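Local coordinates for protein adenosylmethionine-8-amino-7-oxononanoate aminotransferase (Methanocaldococcus jannaschii, PDB 6ZHK) that probably transfers the amino group of S-adenosylmethionine to 8-amino-7-oxononanoate to make 7,8-diaminononanoate in biotin synthesis, with pyridoxal phosphate as cofactor, at residues A[65-70]-A[441-446]; A[366-371]-A[445-450]. One frame throughout, in Å; residues are numbered along the deposited sequence.

Contact 1 (A[65-70]-A[441-446]); sequences NLFGHS and PPLSIT
Asn65 meets Pro442 in two places. Asn65 O lies 3.7 Å from Pro442 CA, and Asn65 OD1 lies 3.9 Å from Pro442 CB. The amide reaches on to Gly68 because CG stands opposite the backbone N (chi1 -180°). There OD1 accepts from Gly68 N in an Asx motif, in the carbonyl plane and on a lone pair. ND2 donates to Gly68 O, which it meets from above the carbonyl plane. Two bonds thus fix the rotation of the amide.

Leu66 supplies the polar link. Leu66 O sits 2.9 Å from Leu443 N and 3.3 Å from Ser444 N. Both hydrogen bonds are weak, the first bent to 118°. These donors lie in the type I turn from Pro442 to Ile445. The Leu66 and Leu443 side chains lie side by side and point the same way, with Leu66 CD2 4.0 Å from Leu443 CD1.

Phe67 CE1 comes to 4.0 Å from the same Leu443 CD1, an oblique approach. One ring face is covered by Leu66 CB. Ser444 OG rests 3.1 Å from Phe67 C, while its hydrogen-bond partner is Asn45 OD1. Gly68 N is close to this OG but makes no hydrogen bond with it.

The buried contact joins N-terminal and C-terminal loops of the class-III aminotransferase fold, about 370 residues apart in sequence. Helix 343-358 packs on Leu66, Phe67 and Leu443, and its Phe356 meets the Phe67 ring edge-to-face. Val361 of helix 361-364 touches Phe67 and Leu443. The two loops lead into helices 72-82 and 447-463.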
loop_
_atom_site.group_PDB
_atom_site.type_symbol
_atom_site.label_atom_id
_atom_site.label_comp_id
_atom_site.label_asym_id
_atom_site.label_seq_id
_atom_site.Cartn_x
_atom_site.Cartn_y
_atom_site.Cartn_z
ATOM N N ASN A 65 11.725 -6.642 -10.809
ATOM C CA ASN A 65 11.738 -7.968 -11.440
ATOM C C ASN A 65 13.115 -8.605 -11.218
ATOM O O ASN A 65 14.102 -8.009 -11.552
ATOM C CB ASN A 65 11.331 -7.844 -12.908
ATOM C CG ASN A 65 11.328 -9.202 -13.594
ATOM O OD1 ASN A 65 12.378 -9.805 -13.825
ATOM N ND2 ASN A 65 10.138 -9.763 -13.720
ATOM N N LEU A 66 13.193 -9.815 -10.670
ATOM C CA LEU A 66 14.514 -10.364 -10.376
ATOM C C LEU A 66 14.888 -11.397 -11.427
ATOM O O LEU A 66 16.049 -11.539 -11.740
ATOM C CB LEU A 66 14.460 -11.107 -9.041
ATOM C CG LEU A 66 14.281 -10.242 -7.775
ATOM C CD1 LEU A 66 14.420 -11.121 -6.564
ATOM C CD2 LEU A 66 15.279 -9.075 -7.745
ATOM N N PHE A 67 13.941 -12.215 -11.825
ATOM C CA PHE A 67 14.287 -13.447 -12.528
ATOM C C PHE A 67 13.586 -13.578 -13.879
ATOM O O PHE A 67 13.541 -14.691 -14.433
ATOM C CB PHE A 67 13.933 -14.648 -11.649
ATOM C CG PHE A 67 14.738 -14.674 -10.385
ATOM C CD1 PHE A 67 16.133 -14.595 -10.427
ATOM C CD2 PHE A 67 14.085 -14.793 -9.155
ATOM C CE1 PHE A 67 16.873 -14.596 -9.255
ATOM C CE2 PHE A 67 14.828 -14.810 -7.985
ATOM C CZ PHE A 67 16.213 -14.739 -8.038
ATOM N N GLY A 68 13.065 -12.478 -14.391
ATOM C CA GLY A 68 12.383 -12.540 -15.684
ATOM C C GLY A 68 10.875 -12.617 -15.478
ATOM O O GLY A 68 10.424 -12.671 -14.324
ATOM N N HIS A 69 10.126 -12.650 -16.578
ATOM C CA HIS A 69 8.681 -12.568 -16.575
ATOM C C HIS A 69 8.000 -13.917 -16.771
ATOM O O HIS A 69 6.758 -13.952 -16.877
ATOM C CB HIS A 69 8.206 -11.561 -17.636
ATOM C CG HIS A 69 8.618 -10.172 -17.316
ATOM N ND1 HIS A 69 7.918 -9.387 -16.371
ATOM C CD2 HIS A 69 9.673 -9.437 -17.742
ATOM C CE1 HIS A 69 8.479 -8.200 -16.340
ATOM N NE2 HIS A 69 9.581 -8.213 -17.130
ATOM N N SER A 70 8.773 -15.014 -16.774
ATOM C CA SER A 70 8.131 -16.321 -16.952
ATOM C C SER A 70 8.832 -17.360 -16.072
ATOM O O SER A 70 9.134 -18.483 -16.474
ATOM C CB SER A 70 8.127 -16.706 -18.431
ATOM O OG SER A 70 9.483 -16.749 -18.881
ATOM N N PRO A 441 18.943 -3.983 -14.321
ATOM C CA PRO A 441 18.554 -5.165 -15.076
ATOM C C PRO A 441 18.203 -6.301 -14.107
ATOM O O PRO A 441 18.647 -6.306 -12.955
ATOM C CB PRO A 441 19.823 -5.511 -15.876
ATOM C CG PRO A 441 20.950 -4.996 -15.015
ATOM C CD PRO A 441 20.396 -3.749 -14.346
ATOM N N PRO A 442 17.416 -7.306 -14.551
ATOM C CA PRO A 442 17.086 -8.436 -13.689
ATOM C C PRO A 442 18.376 -9.174 -13.345
ATOM O O PRO A 442 19.347 -9.089 -14.104
ATOM C CB PRO A 442 16.142 -9.332 -14.497
ATOM C CG PRO A 442 16.078 -8.701 -15.906
ATOM C CD PRO A 442 16.784 -7.359 -15.880
ATOM N N LEU A 443 18.361 -9.889 -12.215
ATOM C CA LEU A 443 19.483 -10.727 -11.822
ATOM C C LEU A 443 19.691 -11.834 -12.863
ATOM O O LEU A 443 20.806 -12.371 -12.978
ATOM C CB LEU A 443 19.144 -11.406 -10.479
ATOM C CG LEU A 443 18.827 -10.449 -9.312
ATOM C CD1 LEU A 443 18.682 -11.246 -8.036
ATOM C CD2 LEU A 443 19.885 -9.366 -9.138
ATOM N N SER A 444 18.629 -12.115 -13.637
ATOM C CA SER A 444 18.669 -13.162 -14.661
ATOM C C SER A 444 19.226 -12.685 -16.001
ATOM O O SER A 444 19.280 -13.499 -16.936
ATOM C CB SER A 444 17.300 -13.781 -14.843
ATOM O OG SER A 444 16.326 -12.759 -15.037
ATOM N N ILE A 445 19.644 -11.402 -16.126
ATOM C CA ILE A 445 20.152 -10.876 -17.385
ATOM C C ILE A 445 21.347 -11.726 -17.814
ATOM O O ILE A 445 22.176 -12.069 -16.976
ATOM C CB ILE A 445 20.549 -9.375 -17.281
ATOM C CG1 ILE A 445 20.820 -8.831 -18.693
ATOM C CG2 ILE A 445 21.739 -9.184 -16.340
ATOM C CD1 ILE A 445 20.891 -7.305 -18.790
ATOM N N THR A 446 21.404 -12.098 -19.112
ATOM C CA THR A 446 22.503 -12.965 -19.537
ATOM C C THR A 446 23.726 -12.129 -19.912
ATOM O O THR A 446 23.617 -10.917 -20.157
ATOM C CB THR A 446 22.102 -13.857 -20.730
ATOM O OG1 THR A 446 21.949 -12.996 -21.855
ATOM C CG2 THR A 446 20.840 -14.661 -20.429
#

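Contact 2 (A[366-371]-A[445-450]); sequences QPKIKL and ITEKEI
Lys368 reaches from helix 366-376 to the backbone just ahead of helix 447-463. Lys368 NZ donates to Ile445 O at 2.8 Å, from 35° out of the carbonyl plane. The bend at chi3 (-85°) turns CE and NZ toward this oxygen. Lys368 CD also lies close, 3.3 Å from Ile445 O. At the base of the chain, Lys368 CB touches Ile450 CD1 at 3.9 Å, and that methyl also touches Lys368 O.

Leu371, one turn further on, carries the apolar part. Leu371 CD2 lies against the aliphatic stem of Glu447, 3.6 Å from Glu447 CB, and the two side chains cross at a slant. Leu371 CG also comes within 4.3 Å of Ile450 CG2.

Glu447 presents CB and CG to this leucine. The carboxylate continues along the same methyl, Glu447 OE1 lying 3.9 Å from Leu371 CD2.

Phe393, from a loop, touches both Lys368 and Ile445. The start of helix 447-463 is fixed by a capping box. Thr446 OG1 accepts from Glu449 N at 3.0 Å, and Glu449 OE1 accepts from Thr446 N at 2.9 Å. The arrangement is that of a capped helix N-terminus packed against a second helix, with a lysine bound to the carbonyls of Leu443 and Ile445 ahead of the cap.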
loop_
_atom_site.group_PDB
_atom_site.type_symbol
_atom_site.label_atom_id
_atom_site.label_comp_id
_atom_site.label_asym_id
_atom_site.label_seq_id
_atom_site.Cartn_x
_atom_site.Cartn_y
_atom_site.Cartn_z
ATOM N N GLN A 366 27.982 -12.699 -9.568
ATOM C CA GLN A 366 29.208 -11.932 -9.419
ATOM C C GLN A 366 29.927 -11.755 -10.764
ATOM O O GLN A 366 30.302 -10.645 -11.100
ATOM C CB GLN A 366 30.175 -12.488 -8.349
ATOM C CG GLN A 366 29.684 -12.425 -6.890
ATOM C CD GLN A 366 29.080 -11.125 -6.396
ATOM O OE1 GLN A 366 29.678 -10.048 -6.477
ATOM N NE2 GLN A 366 27.841 -11.209 -5.942
ATOM N N PRO A 367 30.241 -12.782 -11.573
ATOM C CA PRO A 367 30.898 -12.481 -12.856
ATOM C C PRO A 367 30.032 -11.642 -13.794
ATOM O O PRO A 367 30.552 -10.942 -14.659
ATOM C CB PRO A 367 31.132 -13.872 -13.476
ATOM C CG PRO A 367 30.275 -14.856 -12.682
ATOM C CD PRO A 367 30.057 -14.234 -11.316
ATOM N N LYS A 368 28.694 -11.700 -13.643
ATOM C CA LYS A 368 27.863 -10.905 -14.539
ATOM C C LYS A 368 27.934 -9.424 -14.192
ATOM O O LYS A 368 27.952 -8.555 -15.076
ATOM C CB LYS A 368 26.408 -11.414 -14.531
ATOM C CG LYS A 368 26.249 -12.907 -14.825
ATOM C CD LYS A 368 24.839 -13.151 -15.364
ATOM C CE LYS A 368 23.840 -13.329 -14.239
ATOM N NZ LYS A 368 22.505 -13.757 -14.748
ATOM N N ILE A 369 27.964 -9.126 -12.884
ATOM C CA ILE A 369 28.148 -7.723 -12.495
ATOM C C ILE A 369 29.510 -7.196 -12.957
ATOM O O ILE A 369 29.638 -6.051 -13.404
ATOM C CB ILE A 369 27.970 -7.593 -10.964
ATOM C CG1 ILE A 369 26.497 -7.772 -10.581
ATOM C CG2 ILE A 369 28.532 -6.282 -10.425
ATOM C CD1 ILE A 369 26.285 -8.109 -9.113
ATOM N N LYS A 370 30.565 -8.009 -12.762
ATOM C CA LYS A 370 31.900 -7.612 -13.192
ATOM C C LYS A 370 31.908 -7.331 -14.700
ATOM O O LYS A 370 32.450 -6.329 -15.154
ATOM C CB LYS A 370 32.884 -8.739 -12.859
ATOM C CG LYS A 370 34.011 -8.431 -11.881
ATOM C CD LYS A 370 34.253 -9.629 -10.971
ATOM C CE LYS A 370 34.938 -9.272 -9.677
ATOM N NZ LYS A 370 34.408 -10.137 -8.599
ATOM N N LEU A 371 31.254 -8.195 -15.480
ATOM C CA LEU A 371 31.135 -7.983 -16.921
ATOM C C LEU A 371 30.369 -6.697 -17.246
ATOM O O LEU A 371 30.760 -5.925 -18.125
ATOM C CB LEU A 371 30.518 -9.226 -17.578
ATOM C CG LEU A 371 30.189 -9.064 -19.078
ATOM C CD1 LEU A 371 31.458 -8.924 -19.943
ATOM C CD2 LEU A 371 29.272 -10.160 -19.603
ATOM N N ILE A 445 19.644 -11.402 -16.126
ATOM C CA ILE A 445 20.152 -10.876 -17.385
ATOM C C ILE A 445 21.347 -11.726 -17.814
ATOM O O ILE A 445 22.176 -12.069 -16.976
ATOM C CB ILE A 445 20.549 -9.375 -17.281
ATOM C CG1 ILE A 445 20.820 -8.831 -18.693
ATOM C CG2 ILE A 445 21.739 -9.184 -16.340
ATOM C CD1 ILE A 445 20.891 -7.305 -18.790
ATOM N N THR A 446 21.404 -12.098 -19.112
ATOM C CA THR A 446 22.503 -12.965 -19.537
ATOM C C THR A 446 23.726 -12.129 -19.912
ATOM O O THR A 446 23.617 -10.917 -20.157
ATOM C CB THR A 446 22.102 -13.857 -20.730
ATOM O OG1 THR A 446 21.949 -12.996 -21.855
ATOM C CG2 THR A 446 20.840 -14.661 -20.429
ATOM N N GLU A 447 24.889 -12.813 -19.995
ATOM C CA GLU A 447 26.066 -12.082 -20.399
ATOM C C GLU A 447 25.867 -11.509 -21.806
ATOM O O GLU A 447 26.274 -10.383 -22.066
ATOM C CB GLU A 447 27.283 -13.020 -20.331
ATOM C CG GLU A 447 27.621 -13.442 -18.927
ATOM C CD GLU A 447 29.011 -14.021 -18.707
ATOM O OE1 GLU A 447 29.844 -14.004 -19.655
ATOM O OE2 GLU A 447 29.284 -14.435 -17.569
ATOM N N LYS A 448 25.237 -12.273 -22.694
ATOM C CA LYS A 448 24.994 -11.770 -24.034
ATOM C C LYS A 448 24.096 -10.541 -24.002
ATOM O O LYS A 448 24.293 -9.622 -24.809
ATOM C CB LYS A 448 24.463 -12.885 -24.958
ATOM C CG LYS A 448 25.531 -13.902 -25.352
ATOM C CD LYS A 448 24.942 -15.180 -25.960
ATOM C CE LYS A 448 26.028 -16.162 -26.425
ATOM N NZ LYS A 448 25.379 -17.395 -26.961
ATOM N N GLU A 449 23.079 -10.558 -23.123
ATOM C CA GLU A 449 22.163 -9.443 -23.027
ATOM C C GLU A 449 22.870 -8.218 -22.444
ATOM O O GLU A 449 22.631 -7.081 -22.882
ATOM C CB GLU A 449 21.004 -9.775 -22.126
ATOM C CG GLU A 449 19.913 -10.575 -22.853
ATOM C CD GLU A 449 19.007 -11.385 -21.935
ATOM O OE1 GLU A 449 19.147 -11.276 -20.735
ATOM O OE2 GLU A 449 18.168 -12.164 -22.434
ATOM N N ILE A 450 23.798 -8.474 -21.514
ATOM C CA ILE A 450 24.540 -7.362 -20.940
ATOM C C ILE A 450 25.356 -6.675 -22.044
ATOM O O ILE A 450 25.437 -5.447 -22.070
ATOM C CB ILE A 450 25.449 -7.873 -19.799
ATOM C CG1 ILE A 450 24.657 -8.121 -18.511
ATOM C CG2 ILE A 450 26.520 -6.841 -19.499
ATOM C CD1 ILE A 450 25.401 -9.003 -17.493
#

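Overall arrangement
Contacts 1 and 2 share Ile445 and Thr446, and their centres are about 11 Å apart. The segment 441-450 runs through both, first as a turn and then as the start of a helix. Lys368 joins them directly: besides its bond in contact 2, Lys368 NZ lies 2.8 Å from Leu443 O, a probable hydrogen bond into the turn of contact 1. Contact 1 lies nearer the predicted cofactor site. The Leu66 side chain is about 7 Å from that of Lys301, the predicted attachment point of pyridoxal phosphate, which is not attached in this structure. Contact 2 lies away from the cofactor and substrate sites and is structural packing.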